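Local coordinates for uncharacterized protein (Legionella pneumophila subsp. pneumophila str. Philadelphia 1, PDB 4EZI) that is a putative alpha/beta hydrolase of unestablished substrate, possibly a lipase acting on triacylglycerols, at residues 99-104 and 113-118; 41-46 and 92-97; 214-219 and 318-323; 220-225 and 270-275; 128-131 and 135-138. One frame throughout, in Å; residues are numbered along the deposited sequence. Where two conformers were deposited one is given.

In the fold
The five contacts run from the sheet of the alpha/beta-hydrolase fold to the helical region beside its probable active site. Contacts 1 and 2 adjoin, their centres about 8 Å apart, and Asp117 OD2 meets Ser92 OG at 2.5 Å. From strand 112-116 the chain passes to contact 5, where His129 and Leu137 pack on Tyr118. Contact 5 in turn touches helix 218-233 of contact 4 through Tyr131 and Tyr224. Contacts 3 and 4, centres about 11 Å apart, share that helix; Tyr221 OH lies 2.6 Å from Asp320 OD2. Contact 3 holds Asp318, the probable acid of a triad with Ser169 and His351.

Contact 1: 99-104 and 113-118; sequences YIYLAA and TVMPDY
Tyr101 and Leu102 of helix 99-108 rest on the selenomethionine at position 115 of strand 112-116, within the beta-alpha-beta unit formed by strand 74-80, helix 99-108 and strand 112-116 of the alpha/beta-hydrolase fold. The short helical and strand segments run nearly antiparallel, at 154°, with their axes 9.6 Å apart.

The contact between them is apolar. The bond from CA to CB of Met115 is directed at the helix; the chain is extended as far as SE and bends at the last torsion (chi3 72°), which turns the methyl CE toward Tyr101. CE is nearest to Tyr101 CB, at 3.6 Å, and touches the adjoining CG and CD2 of the ring only slightly less closely; the two side chains cross at about a right angle. Leu102 brings one branch to the selenium, with CD2 4.1 Å from Met115 SE.

Polar groups are satisfied away from this interface. The Tyr101 ring leads away from the strand, and its OH is hydrogen-bonded to His355 NE2, while the ring stacks with Tyr79 of strand 74-80. Thr113 OG1 is bonded to Tyr111 O, leaving the methyl to the helix side, where Thr113 CG2 stands 4.3 Å from Leu102 CD2. On the Tyr101 ring itself, Ile100 CG2 sits over the centre of one face, 3.6 Å above the plane.

Contact 2: 41-46 and 92-97; sequences LQLYKI and SRNNEK
Lys45 of strand 41-51 lays the middle of its side chain against Ser92, while two residues earlier on the strand Leu43 meets Asn94; both partners belong to the loop that leads into helix 99-108. The segments come closest at Lys45 and Ser92, whose CA atoms are 5.3 Å apart, and no hydrogen bond joins the two segments directly.

Van der Waals packing carries the contact. Lys45 starts out extended, with chi1 (170°) and chi2 both anti, which lays CG and CD alongside Ser92: CD is 3.6 Å from Ser92 CB and 3.7 Å from Ser92 O. The bends at its last two torsions turn only CE and NZ. Leu43 crosses Asn94 at about a right angle and sets its methyl CD1 3.4 Å from Asn94 ND2. The other end of that amide, Asn94 OD1, accepts from Asn98 ND2.

The polar interactions tie the loop side together. Arg93 folds back at chi2 so that NH1 donates to Ser92 OG at 2.9 Å, the oxygen lying 20° out of the guanidinium plane. Ser92 OG is also bonded to Asp117 OD2. Lys45 NZ and Arg93 NH1, 4.9 Å apart, each make a salt bridge to Asp123, which probably balances both charges.

Strand 41-51 runs between strands 8-17 and 57-67 in the sheet; Leu43 also packs on Ala65 of strand 57-67, and Asn94 on Tyr99 and Leu102 of helix 99-108.

Contact 3: 214-219 and 318-323; sequences PGPRAT and DRDVPY
The Arg217 guanidinium presents its edge to the Asp320 carboxylate, while Pro216 CB lies 3.8 Å above one of its faces, toward the rim. The two charged planes are 29° apart, nearly coplanar, and the grip is side-on, one nitrogen to each oxygen. NE gives an almost straight bond (173°) to the syn lone pair of Asp320 OD2, 2.8 Å away; NH2 reaches Asp320 OD1 at 2.9 Å, also from the syn side. A bend at chi3 of Arg217 (-69°) turns the guanidinium edge to the acid. Asp320 OD2 also has Tyr221 OH of helix 218-233 as a partner, so this carboxylate is held from two directions.

The salt bridge joins the type I turn 215-218, just ahead of helix 218-233, to the loop after strand 310-314, where the alpha/beta-hydrolase fold commonly carries its catalytic acid. Here Asp318 is the probable acid, bonded through OD2 to His351 ND1. Its OD1 forms an Asx turn with Asp320 N at 2.7 Å and accepts a further bond from Val321 N.

Gly215 approaches the loop backbone closely: its CA makes a CH...O contact of 3.4 Å with Arg319 O. One water links Gly215 N to the same carbonyl. A second water accepts from Arg217 N and gives a weak bond to Asp320 OD1.

Contact 4: 220-225 and 270-275; sequences AYLAYF and QDPLLI
Residues 220-225 of helix 218-233 face the short 3-10 segment 272-275, their backbones nearest at Leu222 and Pro272, whose CA atoms are 7.4 Å apart, and at Ala223 and Ile275, 7.8 Å apart.

Leu222 reaches across with a single branch: CD1 sits 3.6 Å from Pro272 CB and 4.0 Å from Pro272 CG, so the methyl rests against one side of the pyrrolidine ring. Ala223, next on the helix, offers its CB to the end of Ile275, whose CD1 comes within 3.8 Å of Ala223 CB and 4.0 Å of Ala223 CA. Ile275 gets there because CG1 stands between its backbone N and carbonyl carbon (chi1 72°) with CD1 extended beyond it, sending the ethyl arm to the helix.

The 3-10 segment holds its own shape. Asp271 OD1 accepts from Leu273 N at 3.0 Å in an Asx turn, the donor well above the carboxylate plane, and Ile275 N bonds to Pro272 O. Around the pair, Leu222 packs also on Met207, Val210 and Met211 of helix 203-212, and Ala223 and Ile275 both touch Ile251 of helix 247-254.

These helices belong to the helical region inserted between strands 193-197 and 310-314 of the hydrolase sheet. With only aliphatic carbons meeting and no bond of fixed direction between the segments, the contact rests on close fit and the burial of apolar surface.

Contact 5: 128-131 and 135-138; sequences LHPY and ETLA
His129 meets Leu137 ring edge to methyl, where the loop after strand 112-116 turns into helix 134-154. From CB the histidine side chain is set anti to the backbone N (chi1 175°), which carries the imidazole toward the helix although the bond to CB does not point there. CB itself packs on Tyr224 OH of helix 218-233. One ring face, toward its rim, has Tyr131 N 3.9 Å above it. Along the ring edge, ND1 is hydrogen-bonded to Leu119 O. CE1, between the nitrogens, makes the contact: Leu137 CD2 lies 3.8 Å away, near the ring plane, the two side chains crossing at about a right angle. Next to CE1, NE2 is hydrogen-bonded to Glu170 OE2. With a partner on each nitrogen, the rotation of the ring is well fixed.

Pro130 forms the second half of the contact. Its CB is 3.8 Å from Thr136 OG1, a packing contact between side chains at about a right angle. A water spans the same gap, donating to Pro130 O at 2.9 Å and lying 2.8 Å from Thr136 OG1, so the loop carbonyl and the threonine hydroxyl are joined through it inside a buried setting.

Tyr118, just beyond strand 112-116, packs against both His129 and Leu137. Helix 218-233 lies along the loop, with Ser228 OG bonded to His129 O and Tyr131 N, while helix 170-185 approaches Leu137 through Ser174 and contributes Glu170 to the histidine.

Contact 1: 99-104 and 113-118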
# COMPACT_ATOMS: atom_id res chain seq x y z
N TYR A 99 14.62 1.96 -3.09
CA TYR A 99 15.24 2.06 -4.39
C TYR A 99 14.61 1.11 -5.41
O TYR A 99 14.49 1.45 -6.58
CB TYR A 99 16.74 1.76 -4.33
CG TYR A 99 17.64 2.84 -3.75
CD1 TYR A 99 17.14 4.00 -3.16
CD2 TYR A 99 19.00 2.67 -3.77
CE1 TYR A 99 18.00 4.96 -2.68
CE2 TYR A 99 19.86 3.62 -3.30
CZ TYR A 99 19.35 4.76 -2.75
OH TYR A 99 20.22 5.74 -2.29
N ILE A 100 14.25 -0.10 -4.98
CA ILE A 100 13.77 -1.08 -5.93
C ILE A 100 12.50 -0.61 -6.66
O ILE A 100 12.32 -0.94 -7.84
CB ILE A 100 13.52 -2.46 -5.23
CG1 ILE A 100 13.41 -3.57 -6.24
CG2 ILE A 100 12.35 -2.41 -4.26
CD1 ILE A 100 14.71 -3.85 -7.00
N TYR A 101 11.65 0.15 -5.99
CA TYR A 101 10.41 0.64 -6.60
C TYR A 101 10.72 1.66 -7.68
O TYR A 101 10.18 1.60 -8.78
CB TYR A 101 9.44 1.19 -5.55
CG TYR A 101 9.28 0.23 -4.42
CD1 TYR A 101 8.56 -0.93 -4.58
CD2 TYR A 101 9.92 0.43 -3.21
CE1 TYR A 101 8.48 -1.92 -3.57
CE2 TYR A 101 9.87 -0.52 -2.20
CZ TYR A 101 9.15 -1.68 -2.38
OH TYR A 101 9.13 -2.61 -1.37
N LEU A 102 11.63 2.58 -7.39
CA LEU A 102 12.09 3.54 -8.38
C LEU A 102 12.78 2.86 -9.57
O LEU A 102 12.52 3.18 -10.73
CB LEU A 102 13.05 4.55 -7.77
CG LEU A 102 12.48 5.44 -6.68
CD1 LEU A 102 13.55 6.43 -6.26
CD2 LEU A 102 11.22 6.19 -7.15
N ALA A 103 13.63 1.89 -9.26
CA ALA A 103 14.41 1.22 -10.28
C ALA A 103 13.51 0.47 -11.25
O ALA A 103 13.69 0.53 -12.47
CB ALA A 103 15.44 0.31 -9.64
N ALA A 104 12.56 -0.27 -10.71
CA ALA A 104 11.69 -1.09 -11.54
C ALA A 104 10.71 -0.25 -12.35
O ALA A 104 10.58 -0.42 -13.55
CB ALA A 104 10.97 -2.12 -10.65
N THR A 113 6.72 7.86 -11.32
CA THR A 113 6.44 7.00 -10.19
C THR A 113 6.02 7.88 -9.02
O THR A 113 6.77 8.77 -8.58
CB THR A 113 7.65 6.08 -9.92
OG1 THR A 113 7.94 5.33 -11.10
CG2 THR A 113 7.40 5.15 -8.76
N VAL A 114 4.81 7.65 -8.52
CA VAL A 114 4.15 8.49 -7.52
C VAL A 114 3.89 7.60 -6.31
O VAL A 114 3.25 6.58 -6.44
CB VAL A 114 2.83 9.05 -8.09
CG1 VAL A 114 2.06 9.82 -7.06
CG2 VAL A 114 3.12 9.92 -9.33
N MSE A 115 4.40 8.00 -5.14
CA MSE A 115 4.42 7.14 -3.97
C MSE A 115 3.98 7.92 -2.74
O MSE A 115 4.78 8.68 -2.16
CB MSE A 115 5.83 6.56 -3.76
CG MSE A 115 6.37 5.87 -4.98
SE MSE A 115 8.11 5.07 -4.68
CE MSE A 115 7.54 3.61 -3.59
N PRO A 116 2.74 7.74 -2.29
CA PRO A 116 2.31 8.43 -1.07
C PRO A 116 3.01 7.86 0.17
O PRO A 116 3.25 6.66 0.24
CB PRO A 116 0.81 8.15 -0.99
CG PRO A 116 0.64 6.85 -1.75
CD PRO A 116 1.64 6.93 -2.88
N ASP A 117 3.24 8.70 1.17
CA ASP A 117 3.73 8.21 2.45
C ASP A 117 2.65 7.59 3.32
O ASP A 117 2.94 6.73 4.14
CB ASP A 117 4.43 9.32 3.26
CG ASP A 117 5.72 9.80 2.66
OD1 ASP A 117 6.33 9.10 1.83
OD2 ASP A 117 6.17 10.89 3.08
N TYR A 118 1.43 8.10 3.16
CA TYR A 118 0.23 7.85 3.99
C TYR A 118 0.18 8.82 5.19
O TYR A 118 1.18 9.38 5.63
CB TYR A 118 0.10 6.44 4.55
CG TYR A 118 0.08 5.30 3.57
CD1 TYR A 118 -0.44 5.41 2.31
CD2 TYR A 118 0.54 4.06 3.98
CE1 TYR A 118 -0.47 4.31 1.45
CE2 TYR A 118 0.49 2.97 3.15
CZ TYR A 118 -0.01 3.08 1.86
OH TYR A 118 -0.08 1.98 1.03

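Contact 2: 41-46 and 92-97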
# COMPACT_ATOMS: atom_id res chain seq x y z
N LEU A 41 16.33 9.34 -13.08
CA LEU A 41 15.12 10.03 -12.58
C LEU A 41 15.49 11.30 -11.84
O LEU A 41 16.53 11.36 -11.19
CB LEU A 41 14.32 9.14 -11.61
CG LEU A 41 14.13 7.68 -11.98
CD1 LEU A 41 13.37 6.95 -10.88
CD2 LEU A 41 13.42 7.57 -13.33
N GLN A 42 14.61 12.31 -11.91
CA GLN A 42 14.62 13.45 -11.00
C GLN A 42 13.57 13.19 -9.91
O GLN A 42 12.43 12.81 -10.21
CB GLN A 42 14.31 14.74 -11.74
CG GLN A 42 14.09 15.99 -10.83
CD GLN A 42 15.31 16.48 -10.10
OE1 GLN A 42 16.34 16.74 -10.72
NE2 GLN A 42 15.21 16.65 -8.77
N LEU A 43 13.96 13.42 -8.66
CA LEU A 43 13.12 13.17 -7.51
C LEU A 43 12.65 14.46 -6.85
O LEU A 43 13.43 15.40 -6.70
CB LEU A 43 13.91 12.37 -6.45
CG LEU A 43 14.58 11.08 -6.85
CD1 LEU A 43 15.20 10.39 -5.62
CD2 LEU A 43 13.59 10.17 -7.45
N TYR A 44 11.39 14.42 -6.39
CA TYR A 44 10.79 15.49 -5.61
C TYR A 44 10.05 14.90 -4.44
O TYR A 44 9.33 13.89 -4.59
CB TYR A 44 9.78 16.27 -6.45
CG TYR A 44 10.42 17.09 -7.55
CD1 TYR A 44 10.96 18.34 -7.28
CD2 TYR A 44 10.47 16.62 -8.84
CE1 TYR A 44 11.54 19.11 -8.28
CE2 TYR A 44 11.08 17.39 -9.86
CZ TYR A 44 11.62 18.62 -9.54
OH TYR A 44 12.20 19.37 -10.54
N LYS A 45 10.18 15.52 -3.27
CA LYS A 45 9.27 15.27 -2.15
C LYS A 45 8.21 16.36 -2.17
O LYS A 45 8.55 17.56 -2.26
CB LYS A 45 10.02 15.29 -0.81
CG LYS A 45 9.11 15.28 0.42
CD LYS A 45 9.89 14.95 1.71
CE LYS A 45 10.71 16.07 2.20
NZ LYS A 45 9.78 17.08 2.66
N ILE A 46 6.94 15.95 -2.12
CA ILE A 46 5.85 16.90 -2.15
C ILE A 46 5.02 16.82 -0.88
O ILE A 46 4.97 15.79 -0.21
CB ILE A 46 4.96 16.73 -3.42
CG1 ILE A 46 4.05 15.49 -3.36
CG2 ILE A 46 5.79 16.70 -4.70
CD1 ILE A 46 3.07 15.41 -4.58
N SER A 92 9.00 9.30 0.65
CA SER A 92 9.51 10.66 0.53
C SER A 92 10.94 10.80 1.05
O SER A 92 11.60 11.79 0.73
CB SER A 92 8.62 11.65 1.26
OG SER A 92 8.61 11.44 2.66
N ARG A 93 11.41 9.84 1.85
CA ARG A 93 12.80 9.85 2.31
C ARG A 93 13.75 9.13 1.35
O ARG A 93 14.96 9.27 1.47
CB ARG A 93 12.95 9.24 3.72
CG ARG A 93 12.50 10.14 4.84
CD ARG A 93 11.01 10.39 4.90
NE ARG A 93 10.70 11.20 6.08
CZ ARG A 93 10.03 12.34 6.09
NH1 ARG A 93 9.46 12.83 5.02
NH2 ARG A 93 9.87 12.97 7.25
N ASN A 94 13.20 8.35 0.43
CA ASN A 94 13.98 7.56 -0.50
C ASN A 94 15.25 6.94 0.09
O ASN A 94 16.35 7.18 -0.40
CB ASN A 94 14.30 8.30 -1.80
CG ASN A 94 14.81 7.34 -2.88
OD1 ASN A 94 14.24 6.26 -3.05
ND2 ASN A 94 15.85 7.73 -3.61
N ASN A 95 15.06 6.07 1.07
CA ASN A 95 16.16 5.30 1.58
C ASN A 95 16.41 4.10 0.66
O ASN A 95 15.71 3.86 -0.32
CB ASN A 95 15.93 4.89 3.04
CG ASN A 95 14.76 3.98 3.25
OD1 ASN A 95 14.41 3.19 2.38
ND2 ASN A 95 14.15 4.08 4.42
N GLU A 96 17.48 3.36 0.94
CA GLU A 96 17.90 2.29 0.04
C GLU A 96 16.80 1.22 -0.13
O GLU A 96 16.75 0.57 -1.17
CB GLU A 96 19.20 1.62 0.48
CG GLU A 96 20.48 2.42 0.36
CD GLU A 96 21.73 1.62 0.84
OE1 GLU A 96 21.59 0.43 1.19
OE2 GLU A 96 22.85 2.18 0.86
N LYS A 97 15.98 1.02 0.89
CA LYS A 97 14.86 0.08 0.79
C LYS A 97 13.79 0.53 -0.21
O LYS A 97 13.04 -0.28 -0.75
CB LYS A 97 14.26 -0.18 2.17
CG LYS A 97 15.23 -0.86 3.11
CD LYS A 97 14.59 -1.15 4.49
CE LYS A 97 13.74 0.01 5.01
NZ LYS A 97 14.44 1.00 5.89

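Contact 3: 214-219 and 318-323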
# COMPACT_ATOMS: atom_id res chain seq x y z
N PRO A 214 -0.77 -17.33 13.16
CA PRO A 214 0.11 -16.17 13.10
C PRO A 214 1.46 -16.44 12.49
O PRO A 214 2.23 -17.27 12.98
CB PRO A 214 0.26 -15.79 14.57
CG PRO A 214 0.03 -17.07 15.29
CD PRO A 214 -1.10 -17.67 14.55
N GLY A 215 1.79 -15.67 11.47
CA GLY A 215 3.14 -15.66 10.92
C GLY A 215 4.04 -14.77 11.78
O GLY A 215 3.66 -14.31 12.88
N PRO A 216 5.26 -14.49 11.30
CA PRO A 216 6.27 -13.83 12.11
C PRO A 216 5.97 -12.37 12.49
O PRO A 216 6.62 -11.84 13.37
CB PRO A 216 7.53 -13.90 11.24
CG PRO A 216 7.28 -15.05 10.29
CD PRO A 216 5.82 -15.05 10.04
N ARG A 217 5.02 -11.74 11.80
CA ARG A 217 4.69 -10.32 12.01
C ARG A 217 3.26 -10.11 12.49
O ARG A 217 2.82 -8.98 12.64
CB ARG A 217 4.94 -9.58 10.69
CG ARG A 217 6.45 -9.45 10.35
CD ARG A 217 6.70 -9.30 8.87
NE ARG A 217 6.41 -10.51 8.12
CZ ARG A 217 7.27 -11.49 7.91
NH1 ARG A 217 8.52 -11.41 8.33
NH2 ARG A 217 6.85 -12.56 7.24
N ALA A 218 2.52 -11.20 12.70
CA ALA A 218 1.08 -11.11 12.98
C ALA A 218 0.75 -10.28 14.19
O ALA A 218 -0.12 -9.43 14.14
CB ALA A 218 0.52 -12.52 13.16
N THR A 219 1.45 -10.51 15.30
CA THR A 219 1.14 -9.76 16.50
C THR A 219 1.35 -8.26 16.27
O THR A 219 0.54 -7.43 16.71
CB THR A 219 1.99 -10.23 17.68
OG1 THR A 219 1.78 -11.64 17.81
CG2 THR A 219 1.57 -9.52 18.98
N ASP A 318 2.23 -17.53 1.35
CA ASP A 318 2.09 -16.41 2.29
C ASP A 318 1.62 -16.88 3.66
O ASP A 318 0.59 -17.55 3.75
CB ASP A 318 1.10 -15.38 1.73
CG ASP A 318 1.45 -13.97 2.14
OD1 ASP A 318 1.64 -13.73 3.36
OD2 ASP A 318 1.59 -13.10 1.26
N ARG A 319 2.37 -16.50 4.69
CA ARG A 319 2.00 -16.72 6.08
C ARG A 319 1.60 -15.42 6.78
O ARG A 319 1.36 -15.43 7.98
CB ARG A 319 3.10 -17.46 6.84
CG ARG A 319 3.52 -18.80 6.24
CD ARG A 319 2.37 -19.68 5.84
NE ARG A 319 1.39 -19.94 6.89
CZ ARG A 319 0.18 -20.48 6.69
NH1 ARG A 319 -0.24 -20.80 5.47
NH2 ARG A 319 -0.65 -20.67 7.72
N ASP A 320 1.54 -14.32 6.02
CA ASP A 320 1.13 -13.03 6.59
C ASP A 320 -0.30 -12.65 6.28
O ASP A 320 -0.99 -12.09 7.14
CB ASP A 320 2.00 -11.89 6.10
CG ASP A 320 3.40 -11.87 6.69
OD1 ASP A 320 3.96 -12.93 6.99
OD2 ASP A 320 3.93 -10.75 6.84
N VAL A 321 -0.74 -12.90 5.04
CA VAL A 321 -2.10 -12.65 4.60
C VAL A 321 -2.61 -13.87 3.82
O VAL A 321 -1.84 -14.49 3.09
CB VAL A 321 -2.24 -11.37 3.75
CG1 VAL A 321 -1.89 -10.12 4.57
CG2 VAL A 321 -1.39 -11.47 2.56
N PRO A 322 -3.88 -14.23 3.99
CA PRO A 322 -4.35 -15.51 3.49
C PRO A 322 -4.56 -15.51 1.99
O PRO A 322 -5.34 -14.71 1.46
CB PRO A 322 -5.68 -15.71 4.22
CG PRO A 322 -6.16 -14.33 4.51
CD PRO A 322 -4.91 -13.54 4.78
N TYR A 323 -3.92 -16.43 1.30
CA TYR A 323 -4.13 -16.57 -0.14
C TYR A 323 -5.58 -16.90 -0.44
O TYR A 323 -6.10 -16.51 -1.49
CB TYR A 323 -3.16 -17.59 -0.75
CG TYR A 323 -3.07 -17.40 -2.25
CD1 TYR A 323 -2.18 -16.48 -2.78
CD2 TYR A 323 -3.89 -18.09 -3.12
CE1 TYR A 323 -2.09 -16.25 -4.12
CE2 TYR A 323 -3.81 -17.85 -4.50
CZ TYR A 323 -2.90 -16.92 -4.99
OH TYR A 323 -2.81 -16.68 -6.34
O HOH W 1 -0.56 -14.76 9.88
O HOH W 2 3.07 -12.60 9.82

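Contact 4: 220-225 and 270-275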
# COMPACT_ATOMS: atom_id res chain seq x y z
N ALA A 220 2.45 -7.90 15.62
CA ALA A 220 2.73 -6.49 15.31
C ALA A 220 1.63 -5.89 14.44
O ALA A 220 1.19 -4.77 14.68
CB ALA A 220 4.10 -6.33 14.67
N TYR A 221 1.19 -6.60 13.40
CA TYR A 221 0.13 -6.09 12.56
C TYR A 221 -1.14 -5.83 13.38
O TYR A 221 -1.83 -4.83 13.20
CB TYR A 221 -0.22 -7.08 11.44
CG TYR A 221 0.84 -7.39 10.41
CD1 TYR A 221 1.71 -6.43 9.94
CD2 TYR A 221 0.90 -8.64 9.85
CE1 TYR A 221 2.62 -6.71 8.92
CE2 TYR A 221 1.80 -8.94 8.83
CZ TYR A 221 2.67 -7.96 8.39
OH TYR A 221 3.56 -8.24 7.37
N LEU A 222 -1.52 -6.79 14.21
CA LEU A 222 -2.77 -6.67 14.97
C LEU A 222 -2.67 -5.59 16.02
O LEU A 222 -3.64 -4.86 16.26
CB LEU A 222 -3.16 -8.02 15.61
CG LEU A 222 -3.58 -9.07 14.58
CD1 LEU A 222 -3.68 -10.43 15.26
CD2 LEU A 222 -4.88 -8.72 13.88
N ALA A 223 -1.52 -5.49 16.67
CA ALA A 223 -1.31 -4.41 17.64
C ALA A 223 -1.48 -3.03 16.95
O ALA A 223 -2.21 -2.16 17.43
CB ALA A 223 0.09 -4.54 18.23
N TYR A 224 -0.85 -2.89 15.79
CA TYR A 224 -0.94 -1.63 15.04
C TYR A 224 -2.39 -1.34 14.65
O TYR A 224 -2.91 -0.23 14.79
CB TYR A 224 -0.04 -1.74 13.81
CG TYR A 224 0.42 -0.50 13.07
CD1 TYR A 224 0.24 0.79 13.54
CD2 TYR A 224 1.15 -0.65 11.91
CE1 TYR A 224 0.80 1.87 12.89
CE2 TYR A 224 1.72 0.45 11.25
CZ TYR A 224 1.54 1.70 11.74
OH TYR A 224 2.12 2.78 11.12
N PHE A 225 -3.07 -2.37 14.13
CA PHE A 225 -4.39 -2.19 13.62
C PHE A 225 -5.38 -1.74 14.70
O PHE A 225 -6.09 -0.76 14.55
CB PHE A 225 -4.91 -3.47 12.94
CG PHE A 225 -6.29 -3.31 12.36
CD1 PHE A 225 -6.46 -2.61 11.18
CD2 PHE A 225 -7.40 -3.77 13.02
CE1 PHE A 225 -7.71 -2.37 10.66
CE2 PHE A 225 -8.66 -3.53 12.49
CZ PHE A 225 -8.81 -2.84 11.31
N GLN A 270 5.01 -13.79 19.89
CA GLN A 270 4.68 -14.33 18.58
C GLN A 270 3.22 -14.77 18.45
O GLN A 270 2.67 -14.70 17.36
CB GLN A 270 5.64 -15.44 18.19
CG GLN A 270 6.97 -14.86 17.66
CD GLN A 270 6.85 -14.34 16.22
OE1 GLN A 270 6.62 -15.13 15.31
NE2 GLN A 270 6.96 -13.00 16.03
N ASP A 271 2.60 -15.17 19.56
CA ASP A 271 1.18 -15.54 19.59
C ASP A 271 0.34 -14.30 19.90
O ASP A 271 0.40 -13.80 21.03
CB ASP A 271 0.94 -16.60 20.66
CG ASP A 271 -0.52 -17.03 20.76
OD1 ASP A 271 -1.40 -16.52 20.02
OD2 ASP A 271 -0.80 -17.95 21.58
N PRO A 272 -0.41 -13.78 18.91
CA PRO A 272 -1.14 -12.54 19.15
C PRO A 272 -2.15 -12.64 20.25
O PRO A 272 -2.53 -11.61 20.83
CB PRO A 272 -1.81 -12.22 17.79
CG PRO A 272 -1.12 -13.03 16.79
CD PRO A 272 -0.60 -14.25 17.53
N LEU A 273 -2.66 -13.84 20.53
CA LEU A 273 -3.66 -13.92 21.59
C LEU A 273 -3.13 -13.39 22.91
O LEU A 273 -3.92 -12.92 23.74
CB LEU A 273 -4.18 -15.35 21.75
CG LEU A 273 -4.90 -15.91 20.52
CD1 LEU A 273 -5.33 -17.35 20.74
CD2 LEU A 273 -6.09 -15.06 20.13
N LEU A 274 -1.81 -13.43 23.12
CA LEU A 274 -1.22 -13.00 24.40
C LEU A 274 -1.30 -11.48 24.59
O LEU A 274 -1.22 -11.01 25.73
CB LEU A 274 0.22 -13.49 24.52
CG LEU A 274 0.38 -14.98 24.74
CD1 LEU A 274 1.84 -15.37 24.56
CD2 LEU A 274 -0.16 -15.38 26.12
N ILE A 275 -1.50 -10.70 23.52
CA ILE A 275 -1.61 -9.24 23.70
C ILE A 275 -3.03 -8.77 23.96
O ILE A 275 -3.23 -7.60 24.26
CB ILE A 275 -0.97 -8.42 22.57
CG1 ILE A 275 -1.77 -8.48 21.25
CG2 ILE A 275 0.52 -8.80 22.43
CD1 ILE A 275 -1.35 -7.41 20.24

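Contact 5: 128-131 and 135-138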
# COMPACT_ATOMS: atom_id res chain seq x y z
N LEU A 128 -0.18 9.27 14.37
CA LEU A 128 -0.30 7.81 14.21
C LEU A 128 -0.88 7.52 12.84
O LEU A 128 -1.85 8.14 12.42
CB LEU A 128 -1.24 7.26 15.29
CG LEU A 128 -1.42 5.75 15.31
CD1 LEU A 128 -0.11 5.01 15.53
CD2 LEU A 128 -2.44 5.43 16.42
N HIS A 129 -0.29 6.57 12.12
CA HIS A 129 -0.86 6.14 10.85
C HIS A 129 -2.20 5.45 11.07
O HIS A 129 -2.27 4.56 11.90
CB HIS A 129 0.14 5.17 10.22
CG HIS A 129 -0.34 4.53 8.96
ND1 HIS A 129 -0.78 5.24 7.87
CD2 HIS A 129 -0.51 3.22 8.65
CE1 HIS A 129 -1.21 4.39 6.95
NE2 HIS A 129 -1.04 3.15 7.39
N PRO A 130 -3.25 5.84 10.31
CA PRO A 130 -4.53 5.09 10.30
C PRO A 130 -4.36 3.84 9.44
O PRO A 130 -4.42 3.87 8.22
CB PRO A 130 -5.54 6.10 9.70
CG PRO A 130 -4.79 7.42 9.63
CD PRO A 130 -3.36 7.05 9.48
N TYR A 131 -4.12 2.72 10.12
CA TYR A 131 -3.55 1.52 9.51
C TYR A 131 -4.64 0.62 8.94
O TYR A 131 -5.57 0.20 9.64
CB TYR A 131 -2.74 0.79 10.57
CG TYR A 131 -2.06 -0.46 10.10
CD1 TYR A 131 -1.24 -0.49 8.97
CD2 TYR A 131 -2.22 -1.64 10.78
CE1 TYR A 131 -0.59 -1.64 8.57
CE2 TYR A 131 -1.57 -2.80 10.41
CZ TYR A 131 -0.77 -2.80 9.30
OH TYR A 131 -0.17 -3.98 8.95
N GLU A 135 -10.96 4.33 4.15
CA GLU A 135 -11.38 5.65 3.70
C GLU A 135 -10.20 6.57 3.41
O GLU A 135 -10.15 7.23 2.37
CB GLU A 135 -12.27 6.28 4.76
CG GLU A 135 -12.73 7.70 4.50
CD GLU A 135 -13.48 7.90 3.20
OE1 GLU A 135 -14.28 7.01 2.82
OE2 GLU A 135 -13.30 8.99 2.56
N THR A 136 -9.26 6.65 4.36
CA THR A 136 -8.14 7.55 4.24
C THR A 136 -6.98 6.95 3.45
O THR A 136 -6.23 7.71 2.84
CB THR A 136 -7.66 8.12 5.58
OG1 THR A 136 -7.37 7.05 6.48
CG2 THR A 136 -8.66 9.10 6.19
N LEU A 137 -6.79 5.64 3.42
CA LEU A 137 -5.80 5.09 2.49
C LEU A 137 -6.20 5.46 1.06
O LEU A 137 -5.38 5.88 0.25
CB LEU A 137 -5.65 3.59 2.66
CG LEU A 137 -4.87 3.13 3.89
CD1 LEU A 137 -4.94 1.62 4.06
CD2 LEU A 137 -3.41 3.62 3.89
N ALA A 138 -7.49 5.37 0.76
CA ALA A 138 -7.98 5.69 -0.59
C ALA A 138 -7.83 7.19 -0.87
O ALA A 138 -7.24 7.59 -1.89
CB ALA A 138 -9.45 5.25 -0.74
O HOH W 3 -4.78 5.99 6.29